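Long-range contacts in DNA replication licensing factor MCM related protein (Thermoplasma acidophilum, PDB 4ME3), which is the zinc-binding N-terminal domain of an archaeal MCM protein that probably binds single-stranded DNA and unwinds duplex DNA as a replicative helicase: residues V130-E135 with K197-E202; D222-L227 with I262-D267; R241-R246 with E254-L259. All blocks are in the same frame, centred on the assembly; numbering follows the deposited sequence.

Along the chain from the N terminus, interaction 1 comes first: strand 123-147 meets strand 191-201, closing a loop of 61 residues that includes the zinc-binding cysteines C147, C150, C169 and C172. It is complete before interaction 2 opens, which joins residues 222-227, in the loop after strand 215-221, to the C-terminal strand 263-267. Interaction 3 is nested within that second loop and pairs the two arms of the hairpin 233-247/250-261. All three reach the same curled sheet of the OB domain, yet they do not overlap: the centres of interactions 1 and 2 lie about 12 Å apart, those of 1 and 3 about 16 Å, and those of 2 and 3 about 22 Å.

Interaction 1: V130-E135 with K197-E202; sequences VRKNTE and KVEIQE
The R131 guanidinium and the Q201 amide stand almost perpendicular, their planes 82° apart. OE1 of Q201 approaches the guanidinium edge, 24° out of its plane, and accepts a bond from R131 NE at 3.1 Å. Water 1 lies in that plane at the edge, accepting from R131 NH2 and donating to E202 O. The bend of R131 at chi2 (-50°) carries NE across to OE1 of Q201.

The backbones pair two strands of the OB domain's curled sheet antiparallel, and a classic beta bulge, R131 and K132 set against the single residue E199, shifts the register by one. The R131 N to E199 O bond is 2.8 Å and nearly straight, whereas that from K132 N to the same oxygen is weak at 3.4 Å. T134 grips K197 twice, by T134 N to K197 O and K197 N to T134 OG1, both 2.9 Å. OG1 in turn donates to E135 O. On the face with V130, V198 and I200, all buried, V130 CG1 meets V198 CG1 at 3.5 Å and V130 CG2 meets I200 CG2.

Strand 215-221 flanks 191-201, with R215 forming a salt bridge to E199, while V234 of strand 233-247 packs against V130 and I200.

Interaction 2: D222-L227 with I262-D267; sequences DDLAGL and INVRKD
L224 and L227 approach I262-K266 from a loop with a short 3-10 segment at 223-224, and the nearest CA atoms, those of L224 and V264, stay 7.5 Å apart, so the loop meets the strand through the L224 side chain and the L227 carbonyl, not by sheet pairing. The loop follows strand 215-221 of the OB domain. Across from it, two successive residues, I262 and N263, are set against the single residue D237, a classic beta bulge, where the chain turns a corner between strand 250-261 and strand 263-267.

L224 fills the near end of the contact. Its CG lies anti to the carbonyl carbon (chi1 -64°), and this carries CD1 to 3.8 Å from I262 O. The same methyl is 4.5 Å from V264 CG2, a looser apolar contact consistent with the modest 199 Å² buried between the segments. R99 of strand 97-101 bonds I262 O through NH1 and Y48 of strand 46-50 touches L224, so this leucine lies where the loop, the corner of the chain and the small parallel sheet come together.

At the other end the contact turns polar and more exposed. K266 is bent at chi2 and chi3, which swings its ammonium back to the loop, where N232 OD1 is its main hydrogen-bond partner. K266 NZ also donates to L227 O at 3.2 Å, approaching at a C=O...N angle of 164°. Water 2 bridges the same two atoms, accepting from K266 NZ at 2.6 Å and donating to L227 O, also at 2.6 Å.

Interaction 3: R241-R246 with E254-L259; sequences RTEQRR and EFFTYL
Three aromatic rings of 254-259 make the tight part of this beta-hairpin contact, each covered on one face by 241-246. R241 CB lies 3.6 Å from the Y258 ring centroid, 23° off the normal, and E243 CB lies 3.8 Å from that of F256. Both are CH-pi contacts; chi1 near +60° turns both rings over strand 241-246. F255, on the T242-Q244 face, receives Q244 CA at 3.6 Å from its centroid. Between the two ring-bearing faces, antiparallel backbone bonds join the strands: R241 N to Y258 O and E243 N to F256 O are both 2.8 Å, both reciprocated.

Toward the turn of the hairpin, where R245 and E254 are exposed, the hold loosens. R245 N still bonds E254 O, but the salt bridge from R245 NE to E254 OE2 is long, 3.8 Å. Water 3 fills in, accepting from R245 NE while donating to E254 OE2 and F255 O. The guanidinium presents one face to F256 CD1, the planes 40° apart.

At its other end the hairpin enters the OB sheet: the L259 backbone bonds strand 215-221, its side chain packs on strand 123-147, and R241 forms a salt bridge with E70 of helix 69-84.

Interaction 1: V130-E135 with K197-E202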
loop_
_atom_site.group_PDB
_atom_site.type_symbol
_atom_site.label_atom_id
_atom_site.label_comp_id
_atom_site.label_asym_id
_atom_site.label_seq_id
_atom_site.Cartn_x
_atom_site.Cartn_y
_atom_site.Cartn_z
ATOM N N VAL A 130 -18.501 5.396 9.976
ATOM C CA VAL A 130 -17.936 4.122 10.400
ATOM C C VAL A 130 -18.956 3.353 11.245
ATOM O O VAL A 130 -19.558 3.909 12.165
ATOM C CB VAL A 130 -16.631 4.311 11.203
ATOM C CG1 VAL A 130 -16.123 2.977 11.713
ATOM C CG2 VAL A 130 -15.568 4.991 10.351
ATOM N N ARG A 131 -19.161 2.080 10.915
ATOM C CA ARG A 131 -20.138 1.252 11.622
ATOM C C ARG A 131 -19.482 0.127 12.415
ATOM O O ARG A 131 -19.947 -0.232 13.497
ATOM C CB ARG A 131 -21.148 0.656 10.638
ATOM C CG ARG A 131 -22.057 1.678 9.982
ATOM C CD ARG A 131 -22.691 2.600 11.013
ATOM N NE ARG A 131 -23.693 3.479 10.416
ATOM C CZ ARG A 131 -24.287 4.482 11.054
ATOM N NH1 ARG A 131 -23.978 4.753 12.314
ATOM N NH2 ARG A 131 -25.187 5.223 10.423
ATOM N N LYS A 132 -18.408 -0.431 11.866
ATOM C CA LYS A 132 -17.719 -1.547 12.490
ATOM C C LYS A 132 -16.229 -1.447 12.241
ATOM O O LYS A 132 -15.796 -0.841 11.266
ATOM C CB LYS A 132 -18.210 -2.875 11.910
ATOM C CG LYS A 132 -19.647 -3.224 12.233
ATOM C CD LYS A 132 -20.011 -4.600 11.688
ATOM C CE LYS A 132 -19.805 -5.700 12.724
ATOM N NZ LYS A 132 -18.388 -5.837 13.172
ATOM N N ASN A 133 -15.447 -2.049 13.126
ATOM C CA ASN A 133 -14.025 -2.218 12.871
ATOM C C ASN A 133 -13.529 -3.514 13.486
ATOM O O ASN A 133 -14.107 -4.019 14.451
ATOM C CB ASN A 133 -13.222 -1.016 13.379
ATOM C CG ASN A 133 -13.305 -0.845 14.882
ATOM O OD1 ASN A 133 -13.517 -1.804 15.621
ATOM N ND2 ASN A 133 -13.128 0.385 15.342
ATOM N N THR A 134 -12.476 -4.068 12.903
ATOM C CA THR A 134 -11.854 -5.257 13.450
ATOM C C THR A 134 -10.832 -4.838 14.489
ATOM O O THR A 134 -10.550 -3.653 14.664
ATOM C CB THR A 134 -11.112 -6.064 12.372
ATOM O OG1 THR A 134 -10.022 -5.287 11.858
ATOM C CG2 THR A 134 -12.048 -6.449 11.237
ATOM N N GLU A 135 -10.281 -5.820 15.189
ATOM C CA GLU A 135 -9.095 -5.582 15.981
ATOM C C GLU A 135 -7.979 -5.167 15.031
ATOM O O GLU A 135 -8.068 -5.376 13.816
ATOM C CB GLU A 135 -8.691 -6.846 16.749
ATOM C CG GLU A 135 -8.108 -7.966 15.887
ATOM C CD GLU A 135 -9.165 -8.779 15.159
ATOM O OE1 GLU A 135 -10.368 -8.464 15.291
ATOM O OE2 GLU A 135 -8.791 -9.740 14.452
ATOM N N LYS A 197 -9.593 -3.671 9.429
ATOM C CA LYS A 197 -10.684 -3.485 8.479
ATOM C C LYS A 197 -11.756 -2.637 9.133
ATOM O O LYS A 197 -12.089 -2.829 10.305
ATOM C CB LYS A 197 -11.266 -4.820 8.020
ATOM C CG LYS A 197 -10.232 -5.793 7.489
ATOM C CD LYS A 197 -10.890 -6.941 6.750
ATOM C CE LYS A 197 -9.866 -7.946 6.256
ATOM N NZ LYS A 197 -10.516 -9.095 5.563
ATOM N N VAL A 198 -12.288 -1.695 8.364
ATOM C CA VAL A 198 -13.282 -0.758 8.847
ATOM C C VAL A 198 -14.437 -0.699 7.857
ATOM O O VAL A 198 -14.240 -0.396 6.680
ATOM C CB VAL A 198 -12.677 0.653 8.992
ATOM C CG1 VAL A 198 -13.702 1.630 9.528
ATOM C CG2 VAL A 198 -11.447 0.608 9.903
ATOM N N GLU A 199 -15.639 -0.998 8.327
ATOM C CA GLU A 199 -16.814 -0.906 7.466
ATOM C C GLU A 199 -17.488 0.442 7.637
ATOM O O GLU A 199 -17.801 0.843 8.754
ATOM C CB GLU A 199 -17.811 -2.022 7.778
ATOM C CG GLU A 199 -19.075 -1.930 6.940
ATOM C CD GLU A 199 -20.036 -3.067 7.202
ATOM O OE1 GLU A 199 -20.163 -3.949 6.327
ATOM O OE2 GLU A 199 -20.668 -3.074 8.279
ATOM N N ILE A 200 -17.703 1.146 6.530
ATOM C CA ILE A 200 -18.433 2.405 6.567
ATOM C C ILE A 200 -19.761 2.280 5.824
ATOM O O ILE A 200 -19.936 1.403 4.984
ATOM C CB ILE A 200 -17.620 3.574 5.972
ATOM C CG1 ILE A 200 -17.322 3.340 4.491
ATOM C CG2 ILE A 200 -16.322 3.767 6.748
ATOM C CD1 ILE A 200 -16.809 4.581 3.781
ATOM N N GLN A 201 -20.688 3.172 6.143
ATOM C CA GLN A 201 -22.005 3.164 5.524
ATOM C C GLN A 201 -22.352 4.555 5.019
ATOM O O GLN A 201 -21.899 5.555 5.572
ATOM C CB GLN A 201 -23.054 2.709 6.538
ATOM C CG GLN A 201 -24.433 2.514 5.943
ATOM C CD GLN A 201 -25.424 1.968 6.949
ATOM O OE1 GLN A 201 -25.289 2.190 8.152
ATOM N NE2 GLN A 201 -26.423 1.239 6.459
ATOM N N GLU A 202 -23.162 4.618 3.968
ATOM C CA GLU A 202 -23.601 5.897 3.434
ATOM C C GLU A 202 -24.364 6.661 4.505
ATOM O O GLU A 202 -25.107 6.069 5.284
ATOM C CB GLU A 202 -24.499 5.687 2.213
ATOM C CG GLU A 202 -23.779 5.104 1.011
ATOM C CD GLU A 202 -24.681 4.966 -0.202
ATOM O OE1 GLU A 202 -25.685 4.233 -0.110
ATOM O OE2 GLU A 202 -24.384 5.595 -1.242
HETATM O O HOH W 1 -26.302 4.830 7.363
#

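Interaction 2: D222-L227 with I262-D267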
loop_
_atom_site.group_PDB
_atom_site.type_symbol
_atom_site.label_atom_id
_atom_site.label_comp_id
_atom_site.label_asym_id
_atom_site.label_seq_id
_atom_site.Cartn_x
_atom_site.Cartn_y
_atom_site.Cartn_z
ATOM N N ASP A 222 -0.706 -0.161 8.525
ATOM C CA ASP A 222 0.445 0.527 9.098
ATOM C C ASP A 222 0.017 1.785 9.861
ATOM O O ASP A 222 -0.748 1.693 10.823
ATOM C CB ASP A 222 1.466 0.818 7.990
ATOM C CG ASP A 222 2.875 1.007 8.520
ATOM O OD1 ASP A 222 3.088 0.852 9.742
ATOM O OD2 ASP A 222 3.778 1.286 7.701
ATOM N N ASP A 223 0.502 2.950 9.441
ATOM C CA ASP A 223 0.225 4.197 10.146
ATOM C C ASP A 223 -1.250 4.597 10.122
ATOM O O ASP A 223 -1.672 5.453 10.901
ATOM C CB ASP A 223 1.078 5.340 9.574
ATOM C CG ASP A 223 1.080 5.370 8.052
ATOM O OD1 ASP A 223 1.353 4.320 7.435
ATOM O OD2 ASP A 223 0.819 6.445 7.469
ATOM N N LEU A 224 -2.030 3.987 9.234
ATOM C CA LEU A 224 -3.450 4.304 9.134
ATOM C C LEU A 224 -4.331 3.370 9.967
ATOM O O LEU A 224 -5.511 3.649 10.165
ATOM C CB LEU A 224 -3.902 4.281 7.669
ATOM C CG LEU A 224 -3.246 5.330 6.766
ATOM C CD1 LEU A 224 -3.862 5.287 5.374
ATOM C CD2 LEU A 224 -3.366 6.718 7.372
ATOM N N ALA A 225 -3.771 2.270 10.461
ATOM C CA ALA A 225 -4.549 1.343 11.279
ATOM C C ALA A 225 -4.786 1.907 12.678
ATOM O O ALA A 225 -3.933 2.595 13.229
ATOM C CB ALA A 225 -3.853 -0.008 11.364
ATOM N N GLY A 226 -5.951 1.611 13.242
ATOM C CA GLY A 226 -6.263 1.983 14.609
ATOM C C GLY A 226 -6.713 3.421 14.779
ATOM O O GLY A 226 -6.617 3.970 15.873
ATOM N N LEU A 227 -7.213 4.027 13.707
ATOM C CA LEU A 227 -7.612 5.432 13.732
ATOM C C LEU A 227 -9.125 5.631 13.696
ATOM O O LEU A 227 -9.625 6.662 14.142
ATOM C CB LEU A 227 -6.993 6.180 12.549
ATOM C CG LEU A 227 -5.466 6.277 12.511
ATOM C CD1 LEU A 227 -5.015 7.031 11.265
ATOM C CD2 LEU A 227 -4.934 6.943 13.765
ATOM N N ILE A 262 -5.430 5.032 1.210
ATOM C CA ILE A 262 -4.181 5.754 0.986
ATOM C C ILE A 262 -4.106 6.987 1.880
ATOM O O ILE A 262 -3.028 7.381 2.325
ATOM C CB ILE A 262 -4.046 6.189 -0.489
ATOM C CG1 ILE A 262 -3.951 4.962 -1.400
ATOM C CG2 ILE A 262 -2.835 7.078 -0.674
ATOM C CD1 ILE A 262 -2.742 4.089 -1.144
ATOM N N ASN A 263 -5.263 7.594 2.138
ATOM C CA ASN A 263 -5.356 8.791 2.964
ATOM C C ASN A 263 -6.717 8.816 3.656
ATOM O O ASN A 263 -7.727 8.424 3.069
ATOM C CB ASN A 263 -5.168 10.044 2.103
ATOM C CG ASN A 263 -5.066 11.320 2.923
ATOM O OD1 ASN A 263 -4.376 11.370 3.940
ATOM N ND2 ASN A 263 -5.753 12.362 2.475
ATOM N N VAL A 264 -6.739 9.265 4.907
ATOM C CA VAL A 264 -7.965 9.281 5.698
ATOM C C VAL A 264 -8.141 10.629 6.385
ATOM O O VAL A 264 -7.185 11.182 6.936
ATOM C CB VAL A 264 -7.948 8.174 6.776
ATOM C CG1 VAL A 264 -9.085 8.363 7.766
ATOM C CG2 VAL A 264 -8.018 6.797 6.127
ATOM N N ARG A 265 -9.361 11.156 6.343
ATOM C CA ARG A 265 -9.694 12.402 7.036
ATOM C C ARG A 265 -10.986 12.231 7.821
ATOM O O ARG A 265 -11.913 11.574 7.356
ATOM C CB ARG A 265 -9.855 13.553 6.042
ATOM C CG ARG A 265 -8.562 14.001 5.386
ATOM C CD ARG A 265 -7.638 14.708 6.373
ATOM N NE ARG A 265 -6.418 15.174 5.720
ATOM C CZ ARG A 265 -5.318 14.442 5.560
ATOM N NH1 ARG A 265 -5.261 13.194 6.010
ATOM N NH2 ARG A 265 -4.265 14.962 4.947
ATOM N N LYS A 266 -11.039 12.832 9.005
ATOM C CA LYS A 266 -12.214 12.750 9.870
ATOM C C LYS A 266 -12.776 14.128 10.193
ATOM O O LYS A 266 -12.065 15.130 10.127
ATOM C CB LYS A 266 -11.861 12.046 11.181
ATOM C CG LYS A 266 -11.597 10.563 11.035
ATOM C CD LYS A 266 -12.051 9.806 12.270
ATOM C CE LYS A 266 -11.017 9.872 13.368
ATOM N NZ LYS A 266 -11.496 9.232 14.622
ATOM N N ASP A 267 -14.055 14.170 10.551
ATOM C CA ASP A 267 -14.676 15.405 11.019
ATOM C C ASP A 267 -15.806 15.081 11.990
ATOM O O ASP A 267 -16.292 13.951 12.033
ATOM C CB ASP A 267 -15.212 16.216 9.840
ATOM C CG ASP A 267 -16.430 15.581 9.205
ATOM O OD1 ASP A 267 -16.266 14.575 8.481
ATOM O OD2 ASP A 267 -17.549 16.091 9.427
HETATM O O HOH W 2 -9.145 8.713 15.690
#

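Interaction 3: R241-R246 with E254-L259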
loop_
_atom_site.group_PDB
_atom_site.type_symbol
_atom_site.label_atom_id
_atom_site.label_comp_id
_atom_site.label_asym_id
_atom_site.label_seq_id
_atom_site.Cartn_x
_atom_site.Cartn_y
_atom_site.Cartn_z
ATOM N N ARG A 241 -10.490 -2.059 -4.786
ATOM C CA ARG A 241 -10.051 -3.431 -4.996
ATOM C C ARG A 241 -11.247 -4.369 -5.021
ATOM O O ARG A 241 -12.361 -3.968 -4.696
ATOM C CB ARG A 241 -9.103 -3.857 -3.874
ATOM C CG ARG A 241 -7.780 -3.118 -3.860
ATOM C CD ARG A 241 -7.068 -3.258 -5.189
ATOM N NE ARG A 241 -5.657 -2.890 -5.098
ATOM C CZ ARG A 241 -4.854 -2.752 -6.149
ATOM N NH1 ARG A 241 -5.321 -2.945 -7.377
ATOM N NH2 ARG A 241 -3.583 -2.412 -5.975
ATOM N N THR A 242 -11.009 -5.619 -5.404
ATOM C CA THR A 242 -12.060 -6.629 -5.424
ATOM C C THR A 242 -11.673 -7.829 -4.571
ATOM O O THR A 242 -10.498 -8.184 -4.473
ATOM C CB THR A 242 -12.343 -7.137 -6.853
ATOM O OG1 THR A 242 -11.146 -7.697 -7.406
ATOM C CG2 THR A 242 -12.836 -6.013 -7.739
ATOM N N GLU A 243 -12.673 -8.446 -3.954
ATOM C CA GLU A 243 -12.466 -9.639 -3.147
ATOM C C GLU A 243 -13.473 -10.699 -3.571
ATOM O O GLU A 243 -14.643 -10.399 -3.797
ATOM C CB GLU A 243 -12.631 -9.314 -1.662
ATOM C CG GLU A 243 -12.542 -10.522 -0.744
ATOM C CD GLU A 243 -11.129 -11.051 -0.604
ATOM O OE1 GLU A 243 -10.176 -10.284 -0.857
ATOM O OE2 GLU A 243 -10.971 -12.234 -0.234
ATOM N N GLN A 244 -13.011 -11.940 -3.675
ATOM C CA GLN A 244 -13.832 -13.025 -4.203
ATOM C C GLN A 244 -14.833 -13.540 -3.177
ATOM O O GLN A 244 -14.482 -13.771 -2.021
ATOM C CB GLN A 244 -12.932 -14.175 -4.662
ATOM C CG GLN A 244 -13.666 -15.285 -5.397
ATOM C CD GLN A 244 -12.722 -16.322 -5.973
ATOM O OE1 GLN A 244 -11.602 -16.495 -5.490
ATOM N NE2 GLN A 244 -13.167 -17.014 -7.014
ATOM N N ARG A 245 -16.083 -13.708 -3.600
ATOM C CA ARG A 245 -17.080 -14.367 -2.764
ATOM C C ARG A 245 -16.804 -15.861 -2.780
ATOM O O ARG A 245 -16.412 -16.414 -3.809
ATOM C CB ARG A 245 -18.495 -14.114 -3.289
ATOM C CG ARG A 245 -18.951 -12.665 -3.245
ATOM C CD ARG A 245 -19.466 -12.270 -1.871
ATOM N NE ARG A 245 -20.163 -10.986 -1.904
ATOM C CZ ARG A 245 -20.459 -10.260 -0.830
ATOM N NH1 ARG A 245 -20.121 -10.681 0.382
ATOM N NH2 ARG A 245 -21.095 -9.104 -0.968
ATOM N N ARG A 246 -17.006 -16.514 -1.643
ATOM C CA ARG A 246 -16.866 -17.963 -1.564
ATOM C C ARG A 246 -18.059 -18.573 -0.845
ATOM O O ARG A 246 -18.421 -18.139 0.247
ATOM C CB ARG A 246 -15.575 -18.344 -0.838
ATOM C CG ARG A 246 -14.313 -17.975 -1.595
ATOM C CD ARG A 246 -13.064 -18.410 -0.847
ATOM N NE ARG A 246 -11.847 -18.013 -1.549
ATOM C CZ ARG A 246 -10.615 -18.196 -1.084
ATOM N NH1 ARG A 246 -10.421 -18.773 0.095
ATOM N NH2 ARG A 246 -9.572 -17.799 -1.801
ATOM N N GLU A 254 -18.688 -14.262 -8.499
ATOM C CA GLU A 254 -19.181 -13.048 -7.854
ATOM C C GLU A 254 -18.118 -12.487 -6.921
ATOM O O GLU A 254 -17.572 -13.200 -6.081
ATOM C CB GLU A 254 -20.458 -13.325 -7.059
ATOM C CG GLU A 254 -21.059 -12.070 -6.435
ATOM C CD GLU A 254 -22.072 -12.368 -5.349
ATOM O OE1 GLU A 254 -22.324 -13.561 -5.073
ATOM O OE2 GLU A 254 -22.612 -11.404 -4.764
ATOM N N PHE A 255 -17.829 -11.200 -7.077
ATOM C CA PHE A 255 -16.871 -10.517 -6.224
ATOM C C PHE A 255 -17.575 -9.363 -5.522
ATOM O O PHE A 255 -18.738 -9.073 -5.803
ATOM C CB PHE A 255 -15.701 -9.984 -7.060
ATOM C CG PHE A 255 -14.640 -11.013 -7.359
ATOM C CD1 PHE A 255 -14.936 -12.147 -8.097
ATOM C CD2 PHE A 255 -13.339 -10.833 -6.914
ATOM C CE1 PHE A 255 -13.960 -13.087 -8.375
ATOM C CE2 PHE A 255 -12.360 -11.771 -7.188
ATOM C CZ PHE A 255 -12.671 -12.899 -7.920
ATOM N N PHE A 256 -16.876 -8.716 -4.600
ATOM C CA PHE A 256 -17.349 -7.454 -4.046
ATOM C C PHE A 256 -16.170 -6.495 -3.971
ATOM O O PHE A 256 -15.017 -6.924 -3.926
ATOM C CB PHE A 256 -18.004 -7.644 -2.672
ATOM C CG PHE A 256 -17.079 -8.182 -1.611
ATOM C CD1 PHE A 256 -16.857 -9.542 -1.491
ATOM C CD2 PHE A 256 -16.457 -7.326 -0.718
ATOM C CE1 PHE A 256 -16.014 -10.040 -0.513
ATOM C CE2 PHE A 256 -15.613 -7.816 0.261
ATOM C CZ PHE A 256 -15.394 -9.175 0.368
ATOM N N THR A 257 -16.459 -5.201 -3.980
ATOM C CA THR A 257 -15.402 -4.204 -3.924
ATOM C C THR A 257 -15.095 -3.798 -2.490
ATOM O O THR A 257 -15.962 -3.860 -1.613
ATOM C CB THR A 257 -15.781 -2.938 -4.702
ATOM O OG1 THR A 257 -17.010 -2.413 -4.192
ATOM C CG2 THR A 257 -15.931 -3.236 -6.187
ATOM N N TYR A 258 -13.851 -3.388 -2.267
ATOM C CA TYR A 258 -13.442 -2.784 -1.008
ATOM C C TYR A 258 -12.396 -1.725 -1.319
ATOM O O TYR A 258 -11.858 -1.683 -2.423
ATOM C CB TYR A 258 -12.899 -3.835 -0.035
ATOM C CG TYR A 258 -11.563 -4.440 -0.410
ATOM C CD1 TYR A 258 -11.491 -5.568 -1.219
ATOM C CD2 TYR A 258 -10.375 -3.897 0.064
ATOM C CE1 TYR A 258 -10.273 -6.134 -1.549
ATOM C CE2 TYR A 258 -9.154 -4.453 -0.264
ATOM C CZ TYR A 258 -9.109 -5.573 -1.069
ATOM O OH TYR A 258 -7.892 -6.122 -1.398
ATOM N N LEU A 259 -12.112 -0.861 -0.354
ATOM C CA LEU A 259 -11.202 0.246 -0.592
ATOM C C LEU A 259 -9.930 0.072 0.217
ATOM O O LEU A 259 -9.987 -0.128 1.427
ATOM C CB LEU A 259 -11.876 1.560 -0.222
ATOM C CG LEU A 259 -11.219 2.839 -0.753
ATOM C CD1 LEU A 259 -11.377 2.936 -2.264
ATOM C CD2 LEU A 259 -11.820 4.054 -0.070
HETATM O O HOH W 3 -21.058 -9.258 -4.253
#